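PDB 6ANY: Bm4233, isoform b from Brugia malayi, which probably binds sterols and other lipids as a secreted venom allergen-like member of the CAP family, and is a vaccine candidate for lymphatic filariasis. Local coordinates for residues 1-6 against 54-59; 113-118 against 133-138; 185-188 against 193-196. One frame throughout, in Å; residues are numbered along the deposited sequence.

Contact 1: residues 1-6 against 54-59; sequences FECPGG and QLENSA
This is a small, partly buried contact between the N-terminal loop and helix 53-63 of the CAP domain, in which a carboxylate oxygen of Glu56 comes close to the disulfide sulfur of Cys3. Glu56 OE1 stands 3.1 Å from Cys3 SG and 3.5 Å from Cys3 CB. With CG anti to the backbone N (chi1 155°) and the chain extended beyond it, Glu56 spans the gap from its helix to the loop. Cys3 turns its side chain toward the helix and forms a disulfide with Cys53, the residue just before 54-59, so the covalent link lies next to the contact.

Residues 3-6 make a type II beta turn, closed by Gly6 N to Cys3 O at 3.1 Å. The other carboxylate oxygen, Glu56 OE2, lies 3.9 Å from Gly6 CA. Farther along, one water donates to Pro4 O at 3.2 Å and, weakly, to Asn57 OD1 at 3.1 Å, bridging turn and helix.

Glu56 OE1 also takes a salt bridge from Arg13 and a hydrogen bond from Trp51 NE1. A buried carboxylate beside a disulfide sulfur, paired with arginine and gripped by an indole N-H, is probably held in its charged form.

Contact 2: residues 113-118 against 133-138; sequences KLYKQN and LHFTQM
Phe135 puts the edge of its ring over one face of the Tyr115 ring in a T-shaped (edge-to-face) stack, a buried contact of the CAP domain. The centroids are 5.7 Å apart and the planes stand at 68° to one another, so the ring of Phe135 is tilted somewhat from the perpendicular. The touching atom is Phe135 CE2, which sits above the rim of the tyrosine ring rather than its centre, 4.1 Å from Tyr115 CD2.

The stack joins two quite different pieces of chain. Tyr115 is the first residue to leave helical geometry after helix 110-114, whereas Phe135 belongs to the short helix 133-138. Both side chains have CG anti to the backbone N (chi1 -174° for Tyr115); each is directed at the other segment, and they cross at about a right angle. That lets two rings bridge backbones whose nearest CA atoms, those of Tyr115 and Phe135, are still 9.0 Å apart.

One residue on, Thr136 adds its methyl group: CG2 approaches Tyr115 CE2 obliquely at 4.4 Å. The threonine is thus divided between two tasks, since its hydroxyl OG1 is hydrogen-bonded to Asn171 while the methyl stays with the aromatic pair. Val127, Val132, Met40 and Ile177 also touch the Tyr115 side chain, adding apolar contacts. Across the contact itself there is no hydrogen bond, and its chemistry is apolar and aromatic.

The phenol end of Tyr115 is tied back into its own segment. Asn118 ND2 donates to Tyr115 OH over 3.1 Å with an N-H...O angle of 154°, and the hydroxyl oxygen lies almost exactly in the plane of the asparagine amide.

Contact 3: residues 185-188 against 193-196; sequences KTDS and KKCA
Asp187 OD1 takes two bonds from the facing segment. The backbone N of Cys195 donates to it over 2.8 Å with an N-H...O angle of 164°, meeting the oxygen on its anti side and well out of the carboxylate plane. From the syn side, closer to that plane, Lys194 NZ forms a salt bridge with OD1 at 3.1 Å. The lysine reaches it by folding: CG is anti to the backbone N (chi1 -171°), and bends at chi2 and chi4 bring the chain back alongside the aspartate, with its CD 3.4 Å from Asp187 OD1. A second lysine works at the other end of the contact, where Lys193 NZ donates to Ser188 O at 3.0 Å, 27° off the carbonyl plane.

These bonds close a short loop in the cysteine-rich C-terminal region, which follows the main sheet in the chain. The disulfide between Cys184 and Cys195 joins its two sides, and residues 195-196 pair, weakly, with 201-202 in a small two-stranded antiparallel sheet.

The chains also pack closely: Lys193 CA makes a CA-H...O contact with Asp187 O at 3.3 Å, and Asp187 CB rests 3.2 Å from Lys193 O. On the disulfide side, Cys195 points into the contact, its CB 3.4 Å from Thr186 O and its SG lying near the backbone N of Lys185, which is itself hydrogen-bonded to Asp189 OD2.

In the fold
Contact 2 is the core contact: all its touching residues are buried, and it works through aromatic and methyl groups. Contact 3 is at the surface, its centre about 22 Å from the chain's centre, where lysines, an aspartate and backbone groups do the work. Contact 1 falls between, partly buried, with a carboxylate set against sulfur. Contacts 1 and 3 share the presence of a disulfide half-cystine, whereas contact 2 has none. No helix or strand is common to any two of them: they follow in series along the chain, their centres 27 to 29 Å apart, with contacts 1 and 2 on opposite sides of the chain's centre.

Contact 1: residues 1-6 against 54-59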
ATOM      1  N   PHE A   1     -12.404   5.478  10.598  1.00 29.16           N
ATOM      2  CA  PHE A   1     -11.004   5.922  10.940  1.00 26.60           C
ATOM      3  C   PHE A   1     -10.704   6.087  12.454  1.00 24.40           C
ATOM      4  O   PHE A   1      -9.653   6.640  12.867  1.00 25.88           O
ATOM      5  CB  PHE A   1     -10.687   7.212  10.177  1.00 27.07           C
ATOM      6  CG  PHE A   1     -10.833   7.086   8.672  1.00 30.09           C
ATOM      7  CD1 PHE A   1     -10.025   6.218   7.952  1.00 27.94           C
ATOM      8  CD2 PHE A   1     -11.804   7.839   7.966  1.00 32.82           C
ATOM      9  CE1 PHE A   1     -10.123   6.102   6.565  1.00 27.55           C
ATOM     10  CE2 PHE A   1     -11.910   7.714   6.590  1.00 31.78           C
ATOM     11  CZ  PHE A   1     -11.054   6.836   5.880  1.00 29.74           C
ATOM     12  N   GLU A   2     -11.557   5.521  13.279  1.00 21.98           N
ATOM     13  CA  GLU A   2     -11.400   5.497  14.724  1.00 22.92           C
ATOM     14  C   GLU A   2     -11.058   4.074  15.090  1.00 21.68           C
ATOM     15  O   GLU A   2     -11.746   3.178  14.656  1.00 26.01           O
ATOM     16  CB  GLU A   2     -12.713   5.869  15.372  1.00 26.26           C
ATOM     17  CG  GLU A   2     -13.302   7.217  14.866  1.00 29.29           C
ATOM     18  CD  GLU A   2     -12.658   8.438  15.518  1.00 32.52           C
ATOM     19  OE1 GLU A   2     -11.830   8.239  16.442  1.00 35.65           O
ATOM     20  OE2 GLU A   2     -12.966   9.596  15.088  1.00 41.71           O
ATOM     21  N   CYS A   3      -9.967   3.828  15.801  1.00 18.22           N
ATOM     22  CA  CYS A   3      -9.574   2.465  16.136  1.00 20.00           C
ATOM     23  C   CYS A   3      -9.274   2.460  17.593  1.00 19.95           C
ATOM     24  O   CYS A   3      -8.332   3.096  18.013  1.00 19.26           O
ATOM     25  CB  CYS A   3      -8.380   1.932  15.324  1.00 18.40           C
ATOM     26  SG  CYS A   3      -8.667   1.763  13.542  1.00 19.80           S
ATOM     27  N   PRO A   4     -10.117   1.792  18.377  1.00 21.49           N
ATOM     28  CA  PRO A   4      -9.919   1.716  19.835  1.00 22.07           C
ATOM     29  C   PRO A   4      -8.573   1.113  20.178  1.00 22.16           C
ATOM     30  O   PRO A   4      -8.148   0.171  19.568  1.00 21.57           O
ATOM     31  CB  PRO A   4     -11.034   0.789  20.279  1.00 22.56           C
ATOM     32  CG  PRO A   4     -12.154   1.077  19.278  1.00 22.09           C
ATOM     33  CD  PRO A   4     -11.410   1.225  17.969  1.00 21.73           C
ATOM     34  N   GLY A   5      -7.905   1.710  21.145  1.00 22.57           N
ATOM     35  CA  GLY A   5      -6.575   1.309  21.550  1.00 20.59           C
ATOM     36  C   GLY A   5      -5.465   1.624  20.568  1.00 18.63           C
ATOM     37  O   GLY A   5      -4.391   1.181  20.768  1.00 19.44           O
ATOM     38  N   GLY A   6      -5.729   2.313  19.480  1.00 17.42           N
ATOM     39  CA  GLY A   6      -4.703   2.630  18.516  1.00 17.59           C
ATOM     40  C   GLY A   6      -3.802   3.800  18.888  1.00 18.07           C
ATOM     41  O   GLY A   6      -4.110   4.651  19.739  1.00 17.45           O
ATOM     42  N   GLN A  54      -8.058  -3.983  12.764  1.00 17.94           N
ATOM     43  CA  GLN A  54      -7.420  -5.272  12.997  1.00 18.24           C
ATOM     44  C   GLN A  54      -6.028  -5.285  12.395  1.00 14.83           C
ATOM     45  O   GLN A  54      -5.115  -5.758  13.031  1.00 15.18           O
ATOM     46  CB  GLN A  54      -8.304  -6.381  12.433  1.00 20.85           C
ATOM     47  CG  GLN A  54      -7.707  -7.784  12.436  1.00 26.38           C
ATOM     48  CD  GLN A  54      -8.763  -8.916  12.410  1.00 31.23           C
ATOM     49  OE1 GLN A  54     -10.008  -8.688  12.287  1.00 35.45           O
ATOM     50  NE2 GLN A  54      -8.275 -10.131  12.624  1.00 29.54           N
ATOM     51  N   LEU A  55      -5.888  -4.782  11.169  1.00 13.85           N
ATOM     52  CA  LEU A  55      -4.603  -4.715  10.489  1.00 14.48           C
ATOM     53  C   LEU A  55      -3.668  -3.703  11.174  1.00 14.55           C
ATOM     54  O   LEU A  55      -2.495  -3.944  11.301  1.00 14.47           O
ATOM     55  CB  LEU A  55      -4.730  -4.457   8.991  1.00 13.53           C
ATOM     56  CG  LEU A  55      -5.424  -5.560   8.151  1.00 13.22           C
ATOM     57  CD1 LEU A  55      -5.225  -5.233   6.706  1.00 12.94           C
ATOM     58  CD2 LEU A  55      -4.757  -6.894   8.503  1.00 13.61           C
ATOM     59  N   GLU A  56      -4.213  -2.569  11.582  1.00 13.69           N
ATOM     60  CA  GLU A  56      -3.456  -1.603  12.324  1.00 12.05           C
ATOM     61  C   GLU A  56      -2.957  -2.194  13.576  1.00 12.37           C
ATOM     62  O   GLU A  56      -1.862  -1.869  13.979  1.00 13.02           O
ATOM     63  CB  GLU A  56      -4.309  -0.362  12.616  1.00 11.80           C
ATOM     64  CG  GLU A  56      -3.891   0.438  13.830  1.00 10.93           C
ATOM     65  CD  GLU A  56      -4.541   1.813  13.893  1.00 10.73           C
ATOM     66  OE1 GLU A  56      -5.563   2.088  13.271  1.00 10.61           O
ATOM     67  OE2 GLU A  56      -4.068   2.677  14.642  1.00 10.41           O
ATOM     68  N   ASN A  57      -3.765  -2.993  14.275  1.00 12.80           N
ATOM     69  CA  ASN A  57      -3.287  -3.592  15.521  1.00 13.73           C
ATOM     70  C   ASN A  57      -2.075  -4.540  15.312  1.00 13.71           C
ATOM     71  O   ASN A  57      -1.106  -4.507  16.110  1.00 13.96           O
ATOM     72  CB  ASN A  57      -4.433  -4.322  16.304  1.00 15.65           C
ATOM     73  CG  ASN A  57      -5.520  -3.354  16.816  1.00 16.78           C
ATOM     74  OD1 ASN A  57      -5.291  -2.153  16.888  1.00 16.17           O
ATOM     75  ND2 ASN A  57      -6.744  -3.865  17.064  1.00 19.12           N
ATOM     76  N   SER A  58      -2.091  -5.366  14.272  1.00 12.33           N
ATOM     77  CA  SER A  58      -0.980  -6.252  14.058  1.00 13.05           C
ATOM     78  C   SER A  58       0.253  -5.456  13.592  1.00 13.39           C
ATOM     79  O   SER A  58       1.403  -5.757  14.004  1.00 11.95           O
ATOM     80  CB  SER A  58      -1.292  -7.361  13.054  1.00 13.01           C
ATOM     81  OG  SER A  58      -1.814  -6.795  11.882  1.00 15.43           O
ATOM     82  N   ALA A  59       0.031  -4.471  12.731  1.00 12.89           N
ATOM     83  CA  ALA A  59       1.129  -3.617  12.234  1.00 12.67           C
ATOM     84  C   ALA A  59       1.760  -2.796  13.339  1.00 13.18           C
ATOM     85  O   ALA A  59       2.966  -2.669  13.398  1.00 13.82           O
ATOM     86  CB  ALA A  59       0.614  -2.709  11.173  1.00 13.31           C
TER
HETATM   87  O   HOH W   1      -5.489  -1.591  19.967  1.00 33.97           O

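Contact 2: residues 113-118 against 133-138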
ATOM      1  N   LYS A 113      11.245   4.185 -10.542  1.00 18.63           N
ATOM      2  CA  LYS A 113      12.709   3.927 -10.381  1.00 18.24           C
ATOM      3  C   LYS A 113      13.183   2.508 -10.673  1.00 18.60           C
ATOM      4  O   LYS A 113      14.264   2.380 -11.185  1.00 17.58           O
ATOM      5  CB  LYS A 113      13.191   4.274  -8.989  1.00 18.21           C
ATOM      6  CG  LYS A 113      12.835   5.656  -8.522  1.00 21.34           C
ATOM      7  CD  LYS A 113      13.215   6.777  -9.489  1.00 25.47           C
ATOM      8  CE  LYS A 113      14.511   7.487  -9.138  1.00 28.85           C
ATOM      9  NZ  LYS A 113      14.481   8.950  -9.471  1.00 28.96           N
ATOM     10  N   LEU A 114      12.400   1.476 -10.332  1.00 17.01           N
ATOM     11  CA  LEU A 114      12.828   0.079 -10.473  1.00 15.99           C
ATOM     12  C   LEU A 114      11.940  -0.863 -11.324  1.00 15.59           C
ATOM     13  O   LEU A 114      12.347  -2.009 -11.597  1.00 16.49           O
ATOM     14  CB  LEU A 114      12.960  -0.530  -9.106  1.00 14.16           C
ATOM     15  CG  LEU A 114      13.979   0.147  -8.179  1.00 15.75           C
ATOM     16  CD1 LEU A 114      13.707  -0.353  -6.783  1.00 15.41           C
ATOM     17  CD2 LEU A 114      15.404  -0.191  -8.615  1.00 14.72           C
ATOM     18  N   TYR A 115      10.742  -0.455 -11.662  1.00 15.24           N
ATOM     19  CA  TYR A 115       9.760  -1.353 -12.320  1.00 15.99           C
ATOM     20  C   TYR A 115       9.870  -1.212 -13.850  1.00 16.09           C
ATOM     21  O   TYR A 115       9.473  -0.237 -14.418  1.00 14.49           O
ATOM     22  CB  TYR A 115       8.353  -1.069 -11.834  1.00 15.49           C
ATOM     23  CG  TYR A 115       7.330  -2.016 -12.348  1.00 16.30           C
ATOM     24  CD1 TYR A 115       6.671  -1.798 -13.556  1.00 15.85           C
ATOM     25  CD2 TYR A 115       7.025  -3.118 -11.653  1.00 16.75           C
ATOM     26  CE1 TYR A 115       5.717  -2.676 -14.021  1.00 16.54           C
ATOM     27  CE2 TYR A 115       6.051  -3.968 -12.092  1.00 18.32           C
ATOM     28  CZ  TYR A 115       5.440  -3.753 -13.312  1.00 17.06           C
ATOM     29  OH  TYR A 115       4.490  -4.604 -13.754  1.00 19.25           O
ATOM     30  N   LYS A 116      10.451  -2.213 -14.481  1.00 17.09           N
ATOM     31  CA  LYS A 116      10.636  -2.165 -15.910  1.00 21.27           C
ATOM     32  C   LYS A 116       9.310  -2.421 -16.622  1.00 20.98           C
ATOM     33  O   LYS A 116       8.388  -3.073 -16.090  1.00 20.47           O
ATOM     34  CB  LYS A 116      11.673  -3.231 -16.360  1.00 22.76           C
ATOM     35  CG  LYS A 116      11.057  -4.624 -16.464  1.00 23.97           C
ATOM     36  CD  LYS A 116      12.083  -5.732 -16.761  1.00 24.01           C
ATOM     37  CE  LYS A 116      11.391  -7.066 -16.648  1.00 27.32           C
ATOM     38  NZ  LYS A 116      12.301  -8.200 -16.821  1.00 31.45           N
ATOM     39  N   GLN A 117       9.217  -1.898 -17.829  1.00 22.74           N
ATOM     40  CA  GLN A 117       8.063  -2.157 -18.700  1.00 24.53           C
ATOM     41  C   GLN A 117       7.643  -3.629 -18.664  1.00 24.06           C
ATOM     42  O   GLN A 117       8.461  -4.507 -19.000  1.00 22.13           O
ATOM     43  CB  GLN A 117       8.414  -1.747 -20.134  1.00 29.36           C
ATOM     44  CG  GLN A 117       7.423  -2.241 -21.180  1.00 33.85           C
ATOM     45  CD  GLN A 117       6.588  -1.127 -21.688  1.00 38.45           C
ATOM     46  OE1 GLN A 117       5.600  -0.755 -21.054  1.00 40.72           O
ATOM     47  NE2 GLN A 117       7.018  -0.531 -22.820  1.00 42.29           N
ATOM     48  N   ASN A 118       6.382  -3.877 -18.232  1.00 24.16           N
ATOM     49  CA  ASN A 118       5.819  -5.209 -18.029  1.00 25.09           C
ATOM     50  C   ASN A 118       4.348  -5.257 -18.567  1.00 25.26           C
ATOM     51  O   ASN A 118       3.422  -5.285 -17.789  1.00 27.12           O
ATOM     52  CB  ASN A 118       5.847  -5.604 -16.527  1.00 24.68           C
ATOM     53  CG  ASN A 118       5.441  -7.067 -16.299  1.00 24.76           C
ATOM     54  OD1 ASN A 118       5.749  -7.900 -17.143  1.00 24.30           O
ATOM     55  ND2 ASN A 118       4.717  -7.384 -15.185  1.00 22.84           N
ATOM     56  N   LEU A 133       8.330  -5.045  -4.918  1.00 16.78           N
ATOM     57  CA  LEU A 133       7.308  -5.691  -4.134  1.00 16.70           C
ATOM     58  C   LEU A 133       6.564  -4.790  -3.170  1.00 18.12           C
ATOM     59  O   LEU A 133       5.404  -5.110  -2.837  1.00 16.95           O
ATOM     60  CB  LEU A 133       7.863  -6.929  -3.390  1.00 17.98           C
ATOM     61  CG  LEU A 133       8.189  -8.102  -4.374  1.00 19.49           C
ATOM     62  CD1 LEU A 133       8.729  -9.355  -3.647  1.00 19.14           C
ATOM     63  CD2 LEU A 133       6.947  -8.513  -5.224  1.00 18.90           C
ATOM     64  N   HIS A 134       7.184  -3.673  -2.736  1.00 16.80           N
ATOM     65  CA  HIS A 134       6.472  -2.746  -1.874  1.00 17.25           C
ATOM     66  C   HIS A 134       5.377  -2.041  -2.705  1.00 15.24           C
ATOM     67  O   HIS A 134       4.222  -1.966  -2.315  1.00 15.86           O
ATOM     68  CB  HIS A 134       7.401  -1.753  -1.178  1.00 19.95           C
ATOM     69  CG  HIS A 134       8.536  -2.391  -0.475  1.00 23.70           C
ATOM     70  ND1 HIS A 134       9.767  -2.558  -1.064  1.00 26.42           N
ATOM     71  CD2 HIS A 134       8.605  -3.003   0.732  1.00 28.56           C
ATOM     72  CE1 HIS A 134      10.552  -3.225  -0.239  1.00 27.63           C
ATOM     73  NE2 HIS A 134       9.865  -3.520   0.852  1.00 29.72           N
ATOM     74  N   PHE A 135       5.771  -1.567  -3.867  1.00 14.65           N
ATOM     75  CA  PHE A 135       4.902  -0.939  -4.811  1.00 14.86           C
ATOM     76  C   PHE A 135       3.793  -1.931  -5.262  1.00 14.90           C
ATOM     77  O   PHE A 135       2.649  -1.575  -5.300  1.00 14.27           O
ATOM     78  CB  PHE A 135       5.696  -0.471  -6.036  1.00 15.06           C
ATOM     79  CG  PHE A 135       4.853  -0.345  -7.264  1.00 15.41           C
ATOM     80  CD1 PHE A 135       3.913   0.639  -7.366  1.00 16.95           C
ATOM     81  CD2 PHE A 135       5.013  -1.224  -8.319  1.00 16.26           C
ATOM     82  CE1 PHE A 135       3.118   0.766  -8.511  1.00 16.85           C
ATOM     83  CE2 PHE A 135       4.204  -1.157  -9.428  1.00 16.01           C
ATOM     84  CZ  PHE A 135       3.242  -0.183  -9.517  1.00 16.72           C
ATOM     85  N   THR A 136       4.146  -3.173  -5.576  1.00 15.04           N
ATOM     86  CA  THR A 136       3.181  -4.119  -6.115  1.00 14.59           C
ATOM     87  C   THR A 136       2.087  -4.433  -5.107  1.00 14.84           C
ATOM     88  O   THR A 136       0.917  -4.451  -5.481  1.00 12.38           O
ATOM     89  CB  THR A 136       3.838  -5.350  -6.706  1.00 15.48           C
ATOM     90  OG1 THR A 136       4.691  -5.989  -5.757  1.00 15.48           O
ATOM     91  CG2 THR A 136       4.624  -5.011  -8.028  1.00 14.42           C
ATOM     92  N   GLN A 137       2.436  -4.487  -3.816  1.00 13.57           N
ATOM     93  CA  GLN A 137       1.453  -4.677  -2.763  1.00 13.31           C
ATOM     94  C   GLN A 137       0.536  -3.468  -2.685  1.00 14.85           C
ATOM     95  O   GLN A 137      -0.658  -3.622  -2.510  1.00 13.25           O
ATOM     96  CB  GLN A 137       2.148  -4.957  -1.450  1.00 12.99           C
ATOM     97  CG  GLN A 137       1.275  -5.086  -0.245  1.00 12.92           C
ATOM     98  CD  GLN A 137       0.308  -6.235  -0.350  1.00 12.21           C
ATOM     99  OE1 GLN A 137       0.613  -7.367   0.097  1.00 11.85           O
ATOM    100  NE2 GLN A 137      -0.883  -5.957  -0.873  1.00  9.93           N
ATOM    101  N   MET A 138       1.091  -2.252  -2.788  1.00 15.77           N
ATOM    102  CA  MET A 138       0.254  -1.048  -2.733  1.00 15.27           C
ATOM    103  C   MET A 138      -0.652  -1.008  -3.952  1.00 15.08           C
ATOM    104  O   MET A 138      -1.713  -0.407  -3.910  1.00 14.36           O
ATOM    105  CB  MET A 138       1.089   0.273  -2.744  1.00 14.77           C
ATOM    106  CG  MET A 138       1.901   0.560  -1.511  1.00 14.66           C
ATOM    107  SD  MET A 138       2.757   2.103  -1.577  1.00 14.55           S
ATOM    108  CE  MET A 138       1.431   3.340  -1.505  1.00 16.12           C
TER

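Contact 3: residues 185-188 against 193-196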
ATOM      1  N   LYS A 185     -17.007   2.922 -14.453  1.00 19.07           N
ATOM      2  CA  LYS A 185     -17.838   4.085 -14.631  1.00 22.31           C
ATOM      3  C   LYS A 185     -19.197   3.920 -13.964  1.00 21.40           C
ATOM      4  O   LYS A 185     -19.841   4.914 -13.653  1.00 18.25           O
ATOM      5  CB  LYS A 185     -18.023   4.372 -16.108  1.00 24.68           C
ATOM      6  CG  LYS A 185     -16.821   5.088 -16.713  1.00 28.73           C
ATOM      7  CD  LYS A 185     -16.497   4.568 -18.111  1.00 36.45           C
ATOM      8  CE  LYS A 185     -17.386   5.117 -19.172  1.00 41.47           C
ATOM      9  NZ  LYS A 185     -16.647   6.130 -19.965  1.00 48.99           N
ATOM     10  N   THR A 186     -19.615   2.667 -13.784  1.00 18.13           N
ATOM     11  CA  THR A 186     -20.867   2.387 -13.181  1.00 17.71           C
ATOM     12  C   THR A 186     -20.766   1.093 -12.364  1.00 17.67           C
ATOM     13  O   THR A 186     -19.867   0.304 -12.569  1.00 16.24           O
ATOM     14  CB  THR A 186     -21.979   2.274 -14.271  1.00 17.49           C
ATOM     15  OG1 THR A 186     -23.186   2.077 -13.574  1.00 16.73           O
ATOM     16  CG2 THR A 186     -21.799   1.093 -15.191  1.00 17.54           C
ATOM     17  N   ASP A 187     -21.723   0.841 -11.471  1.00 17.27           N
ATOM     18  CA  ASP A 187     -21.602  -0.344 -10.594  1.00 16.09           C
ATOM     19  C   ASP A 187     -21.425  -1.670 -11.276  1.00 16.85           C
ATOM     20  O   ASP A 187     -20.685  -2.561 -10.770  1.00 17.17           O
ATOM     21  CB  ASP A 187     -22.783  -0.430  -9.606  1.00 17.09           C
ATOM     22  CG  ASP A 187     -22.822   0.758  -8.593  1.00 16.86           C
ATOM     23  OD1 ASP A 187     -21.765   1.365  -8.318  1.00 18.32           O
ATOM     24  OD2 ASP A 187     -23.892   1.065  -8.038  1.00 17.05           O
ATOM     25  N   SER A 188     -22.127  -1.847 -12.387  1.00 16.06           N
ATOM     26  CA  SER A 188     -22.170  -3.106 -13.104  1.00 16.01           C
ATOM     27  C   SER A 188     -20.827  -3.450 -13.748  1.00 17.87           C
ATOM     28  O   SER A 188     -20.579  -4.609 -14.043  1.00 18.38           O
ATOM     29  CB  SER A 188     -23.288  -3.094 -14.178  1.00 16.02           C
ATOM     30  OG  SER A 188     -23.033  -2.109 -15.145  1.00 16.78           O
ATOM     31  N   LYS A 193     -19.656  -5.177  -7.896  1.00 16.99           N
ATOM     32  CA  LYS A 193     -20.985  -4.564  -8.178  1.00 19.89           C
ATOM     33  C   LYS A 193     -21.219  -3.247  -7.472  1.00 18.67           C
ATOM     34  O   LYS A 193     -22.366  -2.745  -7.396  1.00 18.52           O
ATOM     35  CB  LYS A 193     -22.192  -5.529  -7.987  1.00 22.73           C
ATOM     36  CG  LYS A 193     -22.067  -6.835  -8.785  1.00 25.78           C
ATOM     37  CD  LYS A 193     -21.999  -6.424 -10.255  1.00 30.28           C
ATOM     38  CE  LYS A 193     -22.012  -7.554 -11.272  1.00 34.74           C
ATOM     39  NZ  LYS A 193     -21.440  -7.017 -12.561  1.00 36.57           N
ATOM     40  N   LYS A 194     -20.119  -2.625  -7.076  1.00 18.34           N
ATOM     41  CA  LYS A 194     -20.182  -1.286  -6.589  1.00 17.57           C
ATOM     42  C   LYS A 194     -18.951  -0.515  -7.001  1.00 17.93           C
ATOM     43  O   LYS A 194     -17.810  -0.948  -6.741  1.00 16.25           O
ATOM     44  CB  LYS A 194     -20.361  -1.279  -5.067  1.00 18.42           C
ATOM     45  CG  LYS A 194     -20.647   0.086  -4.505  1.00 18.51           C
ATOM     46  CD  LYS A 194     -21.984   0.540  -5.001  1.00 18.95           C
ATOM     47  CE  LYS A 194     -22.306   1.973  -4.584  1.00 19.62           C
ATOM     48  NZ  LYS A 194     -22.100   2.949  -5.676  1.00 20.32           N
ATOM     49  N   CYS A 195     -19.178   0.629  -7.653  1.00 18.45           N
ATOM     50  CA  CYS A 195     -18.094   1.404  -8.258  1.00 18.49           C
ATOM     51  C   CYS A 195     -18.032   2.750  -7.582  1.00 18.61           C
ATOM     52  O   CYS A 195     -19.071   3.393  -7.368  1.00 17.58           O
ATOM     53  CB  CYS A 195     -18.320   1.582  -9.783  1.00 19.26           C
ATOM     54  SG  CYS A 195     -17.205   2.794 -10.543  1.00 21.66           S
ATOM     55  N   ALA A 196     -16.809   3.173  -7.249  1.00 18.78           N
ATOM     56  CA  ALA A 196     -16.555   4.503  -6.793  1.00 18.47           C
ATOM     57  C   ALA A 196     -16.245   5.300  -8.024  1.00 18.65           C
ATOM     58  O   ALA A 196     -15.140   5.195  -8.564  1.00 19.26           O
ATOM     59  CB  ALA A 196     -15.378   4.501  -5.866  1.00 21.73           C
TER